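Local coordinates for protein glycerol-3-phosphate dehydrogenase [NAD(+)] (Dunaliella salina, PDB 6IUY) that converts dihydroxyacetone phosphate directly to glycerol, joining a probable NAD-dependent glycerol-3-phosphate dehydrogenase to a haloacid dehalogenase-like phosphatase domain in one chain, at residues E387-I392 with Q572-A577; V425-N430 with A452-A457; L488-S493 with L604-A609; R496-F501 with R578-E583. All coordinates share one frame; numbering follows the deposited sequence.

Interaction 1. Residues E387-I392 with Q572-A577; sequences EGPQLI and QEILHA
Glu387 and Ile574 bring their backbones to 5.6 Å, CA to CA, where the approach to short strand 388-391 passes the last turns of helix 564-577, and no hydrogen bond joins the two segments. Ile574 carries the contact. With CG1 anti to its own carbonyl carbon (chi1 -60°) and the chain extended beyond it, the side chain lays CD1 on the bond between Gly388 and Pro389, 3.4 Å from Pro389 N. Proline suits this place because its nitrogen has no hydrogen for the methyl to bury; the ring offers carbon instead, Pro389 CD standing 3.7 Å from Ile574 CD1, with the two side chains crossing at about a right angle. Strands 382-385 and 388-391 form a two-stranded antiparallel hairpin, and the helix packs on it here, Met382 of the partner strand also touching both Pro389 and Ile574. Cutting Ile574 back to an alanine is likely to open a gap against Pro389 and Met382, since no other side chain of the helix segment meets the proline. One turn on, the small methyl of Ala577 leaves room for the extended Glu387 chain to run alongside, Glu387 CG being 3.7 Å from Ala577 CB. Glu387 O also accepts a weak hydrogen bond from Arg578.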
# COMPACT_ATOMS: atom_id res chain seq x y z
N GLU A 387 -3.62 -10.44 -27.40
CA GLU A 387 -4.69 -10.13 -26.44
C GLU A 387 -4.19 -9.93 -25.00
O GLU A 387 -4.95 -10.10 -24.04
CB GLU A 387 -5.75 -11.22 -26.47
CG GLU A 387 -6.64 -11.17 -27.71
CD GLU A 387 -7.63 -12.33 -27.78
OE1 GLU A 387 -7.42 -13.34 -27.07
OE2 GLU A 387 -8.62 -12.23 -28.54
N GLY A 388 -2.92 -9.55 -24.84
CA GLY A 388 -2.35 -9.33 -23.52
C GLY A 388 -1.52 -8.06 -23.41
O GLY A 388 -1.19 -7.41 -24.40
N PRO A 389 -1.20 -7.68 -22.17
CA PRO A 389 -0.33 -6.51 -21.97
C PRO A 389 1.14 -6.80 -22.20
O PRO A 389 1.67 -7.76 -21.64
CB PRO A 389 -0.56 -6.16 -20.50
CG PRO A 389 -0.88 -7.47 -19.88
CD PRO A 389 -1.69 -8.23 -20.90
N GLN A 390 1.81 -5.97 -23.00
CA GLN A 390 3.27 -6.01 -23.07
C GLN A 390 3.80 -4.67 -22.56
O GLN A 390 3.61 -3.65 -23.22
CB GLN A 390 3.74 -6.28 -24.50
CG GLN A 390 5.24 -6.13 -24.71
CD GLN A 390 5.69 -6.40 -26.15
OE1 GLN A 390 5.36 -5.65 -27.07
NE2 GLN A 390 6.44 -7.48 -26.34
N LEU A 391 4.43 -4.66 -21.39
CA LEU A 391 4.96 -3.41 -20.85
C LEU A 391 6.31 -3.13 -21.51
O LEU A 391 6.89 -4.00 -22.16
CB LEU A 391 5.10 -3.47 -19.33
CG LEU A 391 3.80 -3.86 -18.64
CD1 LEU A 391 3.93 -3.90 -17.12
CD2 LEU A 391 2.70 -2.90 -19.08
N ILE A 392 6.83 -1.92 -21.34
CA ILE A 392 8.04 -1.58 -22.07
C ILE A 392 9.19 -2.53 -21.73
O ILE A 392 9.95 -2.93 -22.63
CB ILE A 392 8.47 -0.15 -21.81
CG1 ILE A 392 7.30 0.79 -22.08
CG2 ILE A 392 9.68 0.20 -22.73
CD1 ILE A 392 6.52 0.41 -23.34
N GLN A 572 -8.45 -1.34 -22.32
CA GLN A 572 -9.82 -1.70 -22.68
C GLN A 572 -9.82 -2.78 -23.75
O GLN A 572 -10.68 -3.66 -23.73
CB GLN A 572 -10.61 -0.48 -23.17
CG GLN A 572 -12.11 -0.68 -23.04
CD GLN A 572 -12.52 -0.94 -21.61
OE1 GLN A 572 -11.87 -0.48 -20.68
NE2 GLN A 572 -13.60 -1.70 -21.42
N GLU A 573 -8.88 -2.70 -24.68
CA GLU A 573 -8.71 -3.74 -25.69
C GLU A 573 -8.52 -5.11 -25.02
O GLU A 573 -9.19 -6.09 -25.35
CB GLU A 573 -7.51 -3.41 -26.58
CG GLU A 573 -7.45 -4.18 -27.88
CD GLU A 573 -6.25 -3.77 -28.72
OE1 GLU A 573 -5.63 -4.65 -29.34
OE2 GLU A 573 -5.93 -2.56 -28.75
N ILE A 574 -7.63 -5.16 -24.04
CA ILE A 574 -7.44 -6.38 -23.28
C ILE A 574 -8.69 -6.80 -22.48
O ILE A 574 -9.01 -7.99 -22.41
CB ILE A 574 -6.23 -6.24 -22.32
CG1 ILE A 574 -4.96 -5.96 -23.14
CG2 ILE A 574 -6.06 -7.49 -21.46
CD1 ILE A 574 -3.79 -5.48 -22.32
N LEU A 575 -9.41 -5.83 -21.91
CA LEU A 575 -10.61 -6.14 -21.12
C LEU A 575 -11.69 -6.72 -22.02
O LEU A 575 -12.37 -7.69 -21.66
CB LEU A 575 -11.15 -4.90 -20.39
CG LEU A 575 -10.26 -4.29 -19.29
CD1 LEU A 575 -11.02 -3.24 -18.49
CD2 LEU A 575 -9.68 -5.34 -18.36
N HIS A 576 -11.86 -6.12 -23.19
CA HIS A 576 -12.87 -6.59 -24.13
C HIS A 576 -12.53 -8.00 -24.58
O HIS A 576 -13.37 -8.90 -24.55
CB HIS A 576 -12.96 -5.64 -25.32
CG HIS A 576 -13.89 -6.12 -26.40
ND1 HIS A 576 -15.26 -6.06 -26.28
CD2 HIS A 576 -13.64 -6.65 -27.62
CE1 HIS A 576 -15.82 -6.54 -27.37
NE2 HIS A 576 -14.86 -6.91 -28.20
N ALA A 577 -11.27 -8.19 -24.97
CA ALA A 577 -10.81 -9.47 -25.47
C ALA A 577 -11.03 -10.60 -24.46
O ALA A 577 -11.51 -11.67 -24.82
CB ALA A 577 -9.34 -9.38 -25.84

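Interaction 2. Residues V425-N430 with A452-A457; sequences VIAYAN and ADVPGA
Val454 turns CG2 onto the backbone of the facing strand end: this methyl lies 3.1 Å from Ala427 O and 3.4 Å from Tyr428 O, a tight fit made as CG1 takes the position anti to the backbone N and leaves CG2 anti to the carbonyl carbon. The Ala427 methyl points at the helix start and meets the same group, its CB 3.6 Å from Val454 CG2, while Ala457, one turn further along, adds its own methyl 4.0 Å from Ala427 CB. Two alanines facing each other let helix and strand come this close.

Strand 422-427, helix 431-441 and strand 446-451 make a beta-alpha-beta crossover at the edge of the mixed sheet, and the contact ties the end of its first strand to the start of helix 454-477, which follows the second.

The Tyr428 CB leaves in the other direction, yet the ring comes back over Ala452, because CG sits between the backbone N and the carbonyl carbon (chi1 52°). Ala452 CA then stands over one face in a CH-pi contact, 4.2 Å from the ring centroid and offset toward the rim. A serine in place of Tyr428 would probably strip Ala452 of this cover and leave its methyl without the ring carbons it rests on.

Asp453 N-caps the helix, its OD1 accepting from Gly456 N at 2.7 Å from well above the carboxylate plane; OD2 is held by Thr510 and by the amide of Arg507. Gly456 suits its place, as a CB there would clash with Asp453 OD2.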
# COMPACT_ATOMS: atom_id res chain seq x y z
N VAL A 425 11.16 4.07 -7.02
CA VAL A 425 11.53 2.67 -6.94
C VAL A 425 12.34 2.29 -8.18
O VAL A 425 11.97 2.67 -9.29
CB VAL A 425 10.29 1.76 -6.90
CG1 VAL A 425 10.64 0.37 -7.40
CG2 VAL A 425 9.65 1.73 -5.50
N ILE A 426 13.43 1.55 -8.00
CA ILE A 426 14.03 0.86 -9.14
C ILE A 426 13.82 -0.62 -8.97
O ILE A 426 14.32 -1.21 -8.03
CB ILE A 426 15.53 1.18 -9.31
CG1 ILE A 426 15.69 2.53 -10.02
CG2 ILE A 426 16.22 0.08 -10.11
CD1 ILE A 426 17.14 2.95 -10.31
N ALA A 427 13.06 -1.23 -9.88
CA ALA A 427 12.81 -2.65 -9.82
C ALA A 427 13.78 -3.36 -10.76
O ALA A 427 13.68 -3.19 -11.98
CB ALA A 427 11.38 -2.95 -10.19
N TYR A 428 14.70 -4.13 -10.20
CA TYR A 428 15.82 -4.68 -10.96
C TYR A 428 15.51 -6.03 -11.58
O TYR A 428 14.76 -6.84 -11.02
CB TYR A 428 17.08 -4.79 -10.08
CG TYR A 428 16.90 -5.52 -8.76
CD1 TYR A 428 16.71 -6.90 -8.72
CD2 TYR A 428 16.93 -4.83 -7.55
CE1 TYR A 428 16.55 -7.57 -7.52
CE2 TYR A 428 16.79 -5.50 -6.34
CZ TYR A 428 16.59 -6.87 -6.34
OH TYR A 428 16.44 -7.52 -5.14
N ALA A 429 16.09 -6.26 -12.75
CA ALA A 429 15.91 -7.51 -13.48
C ALA A 429 16.64 -8.63 -12.74
O ALA A 429 16.19 -9.77 -12.71
CB ALA A 429 16.44 -7.37 -14.92
N ASN A 430 17.78 -8.26 -12.18
CA ASN A 430 18.57 -9.12 -11.32
C ASN A 430 19.35 -8.20 -10.41
O ASN A 430 19.44 -7.01 -10.68
CB ASN A 430 19.50 -10.02 -12.14
CG ASN A 430 20.06 -9.31 -13.34
OD1 ASN A 430 20.92 -8.43 -13.21
ND2 ASN A 430 19.57 -9.67 -14.53
N ALA A 452 12.57 -6.11 -5.99
CA ALA A 452 12.70 -7.17 -6.98
C ALA A 452 11.47 -7.24 -7.90
O ALA A 452 11.55 -7.83 -8.98
CB ALA A 452 12.93 -8.49 -6.30
N ASP A 453 10.36 -6.61 -7.50
CA ASP A 453 9.07 -6.79 -8.20
C ASP A 453 8.92 -5.93 -9.47
O ASP A 453 8.18 -4.92 -9.46
CB ASP A 453 7.88 -6.48 -7.25
CG ASP A 453 6.53 -6.84 -7.87
OD1 ASP A 453 6.48 -7.26 -9.05
OD2 ASP A 453 5.50 -6.71 -7.18
N VAL A 454 9.56 -6.32 -10.56
CA VAL A 454 9.50 -5.53 -11.79
C VAL A 454 8.08 -5.51 -12.39
O VAL A 454 7.61 -4.47 -12.85
CB VAL A 454 10.50 -6.04 -12.87
CG1 VAL A 454 10.19 -5.40 -14.23
CG2 VAL A 454 11.95 -5.73 -12.48
N PRO A 455 7.40 -6.66 -12.41
CA PRO A 455 6.05 -6.62 -12.97
C PRO A 455 5.07 -5.73 -12.17
O PRO A 455 4.16 -5.17 -12.76
CB PRO A 455 5.60 -8.09 -12.96
CG PRO A 455 6.63 -8.85 -12.20
CD PRO A 455 7.88 -8.04 -12.15
N GLY A 456 5.26 -5.59 -10.86
CA GLY A 456 4.33 -4.80 -10.06
C GLY A 456 4.57 -3.30 -10.16
O GLY A 456 3.61 -2.52 -10.34
N ALA A 457 5.83 -2.89 -10.04
CA ALA A 457 6.24 -1.50 -10.21
C ALA A 457 5.81 -0.99 -11.58
O ALA A 457 5.24 0.11 -11.70
CB ALA A 457 7.76 -1.36 -10.06

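Interaction 3. Residues L488-S493 with L604-A609; sequences LRQGLS and LRYRVA
Tyr606 presents one ring face to Gln490, whose CG lies over it in a CH-pi contact 4.0 Å from the ring centroid. The amide that follows leans over the rim, its plane only 24° from the ring's, with Gln490 CD 3.5 Å from Tyr606 CE1; the bend at chi2 (69°) is what brings it round. The phenolic oxygen lies among other flat groups. At the edge of the Arg489 guanidinium, in its plane, Tyr606 OH is 3.1 Å from Arg489 NH2, and it also sits above the centre of one face of the Arg607 guanidinium. Helix 481-502 of the helical C-terminal part of the dehydrogenase thus meets the short helix 606-609 at the subunit boundary of the dimer. There Glu423 of the second subunit forms a salt bridge with Arg489 NE and a hydrogen bond with Tyr606 OH, so its charge probably eases the approach of Arg489 NH2 to Arg607 NH2, 3.5 Å apart. An arginine suits the place of Arg489 because its several N-H groups serve two partners: besides Glu423, Arg489 NH2 donates to Gln490 OE1 at 2.8 Å, in the carbonyl plane on a lone pair. The other end of that amide, Gln490 NE2, is hydrogen-bonded to Glu494 one turn along the helix.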
# COMPACT_ATOMS: atom_id res chain seq x y z
N LEU A 488 -9.88 7.55 -6.65
CA LEU A 488 -8.54 7.03 -6.38
C LEU A 488 -8.57 5.66 -5.68
O LEU A 488 -7.78 4.75 -6.04
CB LEU A 488 -7.74 8.03 -5.54
CG LEU A 488 -6.88 8.89 -6.49
CD1 LEU A 488 -7.78 9.66 -7.46
CD2 LEU A 488 -5.97 9.84 -5.72
N ARG A 489 -9.46 5.51 -4.71
CA ARG A 489 -9.59 4.25 -3.99
C ARG A 489 -9.94 3.12 -4.94
O ARG A 489 -9.27 2.09 -4.96
CB ARG A 489 -10.67 4.33 -2.89
CG ARG A 489 -10.65 3.08 -2.02
CD ARG A 489 -12.02 2.67 -1.53
NE ARG A 489 -13.05 2.74 -2.56
CZ ARG A 489 -13.28 1.78 -3.45
NH1 ARG A 489 -12.53 0.70 -3.46
NH2 ARG A 489 -14.27 1.93 -4.34
N GLN A 490 -11.00 3.31 -5.73
CA GLN A 490 -11.40 2.30 -6.69
C GLN A 490 -10.29 2.07 -7.74
O GLN A 490 -10.01 0.93 -8.15
CB GLN A 490 -12.70 2.73 -7.37
CG GLN A 490 -13.22 1.74 -8.40
CD GLN A 490 -13.71 0.43 -7.79
OE1 GLN A 490 -14.01 0.36 -6.60
NE2 GLN A 490 -13.79 -0.60 -8.62
N GLY A 491 -9.65 3.14 -8.16
CA GLY A 491 -8.58 3.04 -9.12
C GLY A 491 -7.43 2.20 -8.60
O GLY A 491 -6.93 1.33 -9.29
N LEU A 492 -7.02 2.47 -7.37
CA LEU A 492 -5.92 1.72 -6.79
C LEU A 492 -6.31 0.25 -6.66
O LEU A 492 -5.51 -0.66 -6.92
CB LEU A 492 -5.53 2.30 -5.44
CG LEU A 492 -4.34 1.65 -4.75
CD1 LEU A 492 -3.14 1.65 -5.68
CD2 LEU A 492 -4.03 2.40 -3.44
N SER A 493 -7.57 0.01 -6.30
CA SER A 493 -8.06 -1.35 -6.09
C SER A 493 -8.12 -2.12 -7.42
O SER A 493 -7.88 -3.33 -7.46
CB SER A 493 -9.42 -1.33 -5.37
OG SER A 493 -10.35 -2.22 -5.95
N LEU A 604 -18.57 8.94 -10.94
CA LEU A 604 -18.62 8.38 -9.59
C LEU A 604 -19.62 7.21 -9.53
O LEU A 604 -19.78 6.58 -8.49
CB LEU A 604 -19.00 9.44 -8.57
CG LEU A 604 -18.11 10.70 -8.55
CD1 LEU A 604 -18.77 11.81 -7.74
CD2 LEU A 604 -16.74 10.36 -7.98
N ARG A 605 -20.27 6.92 -10.65
CA ARG A 605 -21.26 5.84 -10.72
C ARG A 605 -20.75 4.67 -11.54
O ARG A 605 -21.50 4.07 -12.32
CB ARG A 605 -22.58 6.35 -11.32
CG ARG A 605 -23.42 7.22 -10.39
CD ARG A 605 -24.46 6.38 -9.64
NE ARG A 605 -25.47 7.23 -9.01
CZ ARG A 605 -26.53 7.75 -9.63
NH1 ARG A 605 -26.74 7.52 -10.93
NH2 ARG A 605 -27.39 8.50 -8.96
N TYR A 606 -19.48 4.34 -11.35
CA TYR A 606 -18.81 3.32 -12.15
C TYR A 606 -19.45 1.92 -12.05
O TYR A 606 -19.59 1.24 -13.07
CB TYR A 606 -17.34 3.25 -11.76
CG TYR A 606 -17.10 3.21 -10.28
CD1 TYR A 606 -17.11 2.01 -9.58
CD2 TYR A 606 -16.87 4.38 -9.57
CE1 TYR A 606 -16.88 1.97 -8.20
CE2 TYR A 606 -16.65 4.36 -8.20
CZ TYR A 606 -16.65 3.16 -7.53
OH TYR A 606 -16.42 3.15 -6.17
N ARG A 607 -19.83 1.50 -10.84
CA ARG A 607 -20.51 0.21 -10.65
C ARG A 607 -21.70 0.06 -11.58
O ARG A 607 -22.07 -1.05 -11.98
CB ARG A 607 -20.98 0.06 -9.18
CG ARG A 607 -19.98 -0.61 -8.24
CD ARG A 607 -19.96 0.06 -6.86
NE ARG A 607 -18.69 -0.17 -6.18
CZ ARG A 607 -18.36 0.31 -4.97
NH1 ARG A 607 -19.23 1.06 -4.29
NH2 ARG A 607 -17.17 0.04 -4.44
N VAL A 608 -22.28 1.19 -11.97
CA VAL A 608 -23.47 1.20 -12.81
C VAL A 608 -23.15 1.59 -14.25
O VAL A 608 -23.72 1.03 -15.20
CB VAL A 608 -24.52 2.17 -12.27
CG1 VAL A 608 -25.65 2.33 -13.27
CG2 VAL A 608 -25.04 1.70 -10.92
N ALA A 609 -22.25 2.56 -14.41
CA ALA A 609 -21.91 3.08 -15.73
C ALA A 609 -21.16 2.06 -16.60
O ALA A 609 -21.11 2.20 -17.83
CB ALA A 609 -21.08 4.34 -15.57

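Interaction 4. Residues R496-F501 with R578-E583; sequences RKFCKF and RGWELE
Just past the Schellman motif that ends helix 564-577, where Gly579 takes the positive phi that a residue without a side chain readily adopts, Trp580 turns its indole against Phe501 of helix 481-502. The pair is T-shaped: the edge of the phenyl ring points at the indole face, with planes at 74° and the centroid of the six-membered indole ring 4.7 Å from that of Phe501. Phe501 CD2 sits 3.4 Å above the indole plane, and Arg578 CB covers the opposite face, so the flat group is held between two partners. At the indole rim, Phe498 CE1 adds a looser apolar contact 4.3 Å from Trp580 CZ3.

One turn before Phe501, Lys497 reaches across with an extended chain, long enough for the ammonium group to meet Glu583 twice. Lys497 NZ donates to Glu583 O at 2.6 Å, in the carbonyl plane on a lone pair, and forms a salt bridge with Glu583 OE1 at 2.9 Å, met from above the carboxylate plane. The bend at Glu583 chi2 (-61°) folds the carboxylate back, letting one residue offer its backbone O and its OE1 to the same ammonium group.

Phe584, next in the chain, makes a cation-pi contact with Lys497 and an edge-to-face pair with Phe501. Deeper in, Phe498 lies on Met459 and Leu463 of helix 454-477 and, with Trp580, on Leu575 of helix 564-577, so the connection to helix 585-594 is fastened along helix 481-502.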
# COMPACT_ATOMS: atom_id res chain seq x y z
N ARG A 496 -4.46 -2.98 -8.55
CA ARG A 496 -4.21 -4.17 -7.74
C ARG A 496 -4.80 -5.44 -8.34
O ARG A 496 -4.12 -6.45 -8.44
CB ARG A 496 -4.80 -3.95 -6.34
CG ARG A 496 -4.18 -4.82 -5.27
CD ARG A 496 -4.56 -4.35 -3.90
NE ARG A 496 -4.25 -5.35 -2.87
CZ ARG A 496 -5.17 -6.02 -2.18
NH1 ARG A 496 -6.46 -5.80 -2.40
NH2 ARG A 496 -4.79 -6.91 -1.25
N LYS A 497 -6.06 -5.37 -8.73
CA LYS A 497 -6.77 -6.52 -9.29
C LYS A 497 -6.21 -6.93 -10.66
O LYS A 497 -5.99 -8.11 -10.94
CB LYS A 497 -8.25 -6.18 -9.42
CG LYS A 497 -9.16 -7.34 -9.70
CD LYS A 497 -10.57 -6.84 -10.03
CE LYS A 497 -11.57 -7.98 -9.92
NZ LYS A 497 -12.90 -7.68 -10.53
N PHE A 498 -5.97 -5.95 -11.52
CA PHE A 498 -5.40 -6.21 -12.83
C PHE A 498 -4.00 -6.83 -12.69
O PHE A 498 -3.63 -7.75 -13.43
CB PHE A 498 -5.34 -4.91 -13.64
CG PHE A 498 -5.06 -5.10 -15.09
CD1 PHE A 498 -6.09 -5.36 -15.96
CD2 PHE A 498 -3.77 -4.99 -15.59
CE1 PHE A 498 -5.84 -5.53 -17.29
CE2 PHE A 498 -3.52 -5.15 -16.92
CZ PHE A 498 -4.56 -5.42 -17.78
N CYS A 499 -3.22 -6.34 -11.74
CA CYS A 499 -1.90 -6.92 -11.49
C CYS A 499 -2.01 -8.39 -11.13
O CYS A 499 -1.16 -9.20 -11.51
CB CYS A 499 -1.19 -6.19 -10.37
SG CYS A 499 -0.29 -4.76 -10.93
N LYS A 500 -3.04 -8.73 -10.37
CA LYS A 500 -3.23 -10.10 -9.97
C LYS A 500 -3.80 -10.94 -11.13
O LYS A 500 -3.43 -12.10 -11.29
CB LYS A 500 -4.12 -10.16 -8.72
CG LYS A 500 -3.47 -9.45 -7.51
CD LYS A 500 -4.28 -9.63 -6.23
CE LYS A 500 -3.69 -8.83 -5.08
NZ LYS A 500 -4.73 -8.63 -4.03
N PHE A 501 -4.64 -10.35 -11.97
CA PHE A 501 -5.15 -11.07 -13.13
C PHE A 501 -4.07 -11.44 -14.14
O PHE A 501 -4.25 -12.36 -14.92
CB PHE A 501 -6.22 -10.27 -13.88
CG PHE A 501 -7.60 -10.44 -13.32
CD1 PHE A 501 -7.79 -10.74 -11.98
CD2 PHE A 501 -8.70 -10.32 -14.14
CE1 PHE A 501 -9.06 -10.90 -11.48
CE2 PHE A 501 -9.98 -10.47 -13.63
CZ PHE A 501 -10.15 -10.75 -12.30
N ARG A 578 -10.67 -10.35 -23.20
CA ARG A 578 -10.78 -11.38 -22.17
C ARG A 578 -12.13 -11.39 -21.49
O ARG A 578 -12.34 -12.14 -20.54
CB ARG A 578 -9.71 -11.18 -21.08
CG ARG A 578 -8.30 -11.01 -21.57
CD ARG A 578 -7.53 -12.31 -21.59
NE ARG A 578 -6.15 -12.06 -22.00
CZ ARG A 578 -5.12 -11.95 -21.15
NH1 ARG A 578 -5.32 -12.09 -19.84
NH2 ARG A 578 -3.90 -11.71 -21.60
N GLY A 579 -13.05 -10.54 -21.96
CA GLY A 579 -14.35 -10.41 -21.31
C GLY A 579 -14.29 -9.91 -19.87
O GLY A 579 -15.04 -10.37 -19.02
N TRP A 580 -13.40 -8.97 -19.58
CA TRP A 580 -13.28 -8.46 -18.22
C TRP A 580 -13.87 -7.06 -18.05
O TRP A 580 -13.58 -6.40 -17.05
CB TRP A 580 -11.82 -8.41 -17.78
CG TRP A 580 -11.11 -9.73 -17.68
CD1 TRP A 580 -11.67 -10.97 -17.63
CD2 TRP A 580 -9.69 -9.92 -17.61
NE1 TRP A 580 -10.69 -11.93 -17.53
CE2 TRP A 580 -9.46 -11.32 -17.52
CE3 TRP A 580 -8.59 -9.06 -17.61
CZ2 TRP A 580 -8.18 -11.86 -17.43
CZ3 TRP A 580 -7.30 -9.60 -17.53
CH2 TRP A 580 -7.11 -10.99 -17.44
N GLU A 581 -14.69 -6.60 -18.99
CA GLU A 581 -15.24 -5.25 -18.87
C GLU A 581 -15.89 -4.97 -17.51
O GLU A 581 -15.74 -3.87 -16.97
CB GLU A 581 -16.25 -4.97 -19.97
CG GLU A 581 -15.63 -4.60 -21.29
CD GLU A 581 -16.17 -5.45 -22.42
OE1 GLU A 581 -16.54 -6.62 -22.15
OE2 GLU A 581 -16.22 -4.96 -23.58
N LEU A 582 -16.60 -5.95 -16.94
CA LEU A 582 -17.26 -5.71 -15.66
C LEU A 582 -16.37 -6.04 -14.46
O LEU A 582 -16.67 -5.65 -13.33
CB LEU A 582 -18.56 -6.51 -15.56
CG LEU A 582 -19.50 -6.34 -16.75
CD1 LEU A 582 -20.93 -6.75 -16.39
CD2 LEU A 582 -19.45 -4.91 -17.25
N GLU A 583 -15.27 -6.74 -14.68
CA GLU A 583 -14.34 -6.98 -13.59
C GLU A 583 -13.66 -5.69 -13.17
O GLU A 583 -13.15 -5.58 -12.06
CB GLU A 583 -13.28 -8.01 -13.98
CG GLU A 583 -13.85 -9.39 -14.27
CD GLU A 583 -14.55 -9.98 -13.08
OE1 GLU A 583 -13.95 -10.01 -11.98
OE2 GLU A 583 -15.72 -10.42 -13.23

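Interaction 2 comes first to completion along the chain, both its segments falling between those of interaction 1; interactions 3 and 4 follow it, and each alternates with interaction 1. Interactions 3 and 4 share helix 481-502, their centres 13 Å apart, and use successive parts of it. Interactions 1 and 4 touch, with centres 10 Å apart, because helix 564-577 runs straight into segment 578-583. The centre of interaction 2, at the start of helix 454-477, lies about 21 Å from those of interactions 1 and 4 and about 27 Å from that of interaction 3. Interactions 1 and 2 thus join strands of the N-terminal part of the dehydrogenase to C-terminal helices, whereas interactions 3 and 4 fasten those helices together, interaction 3 beside the second subunit.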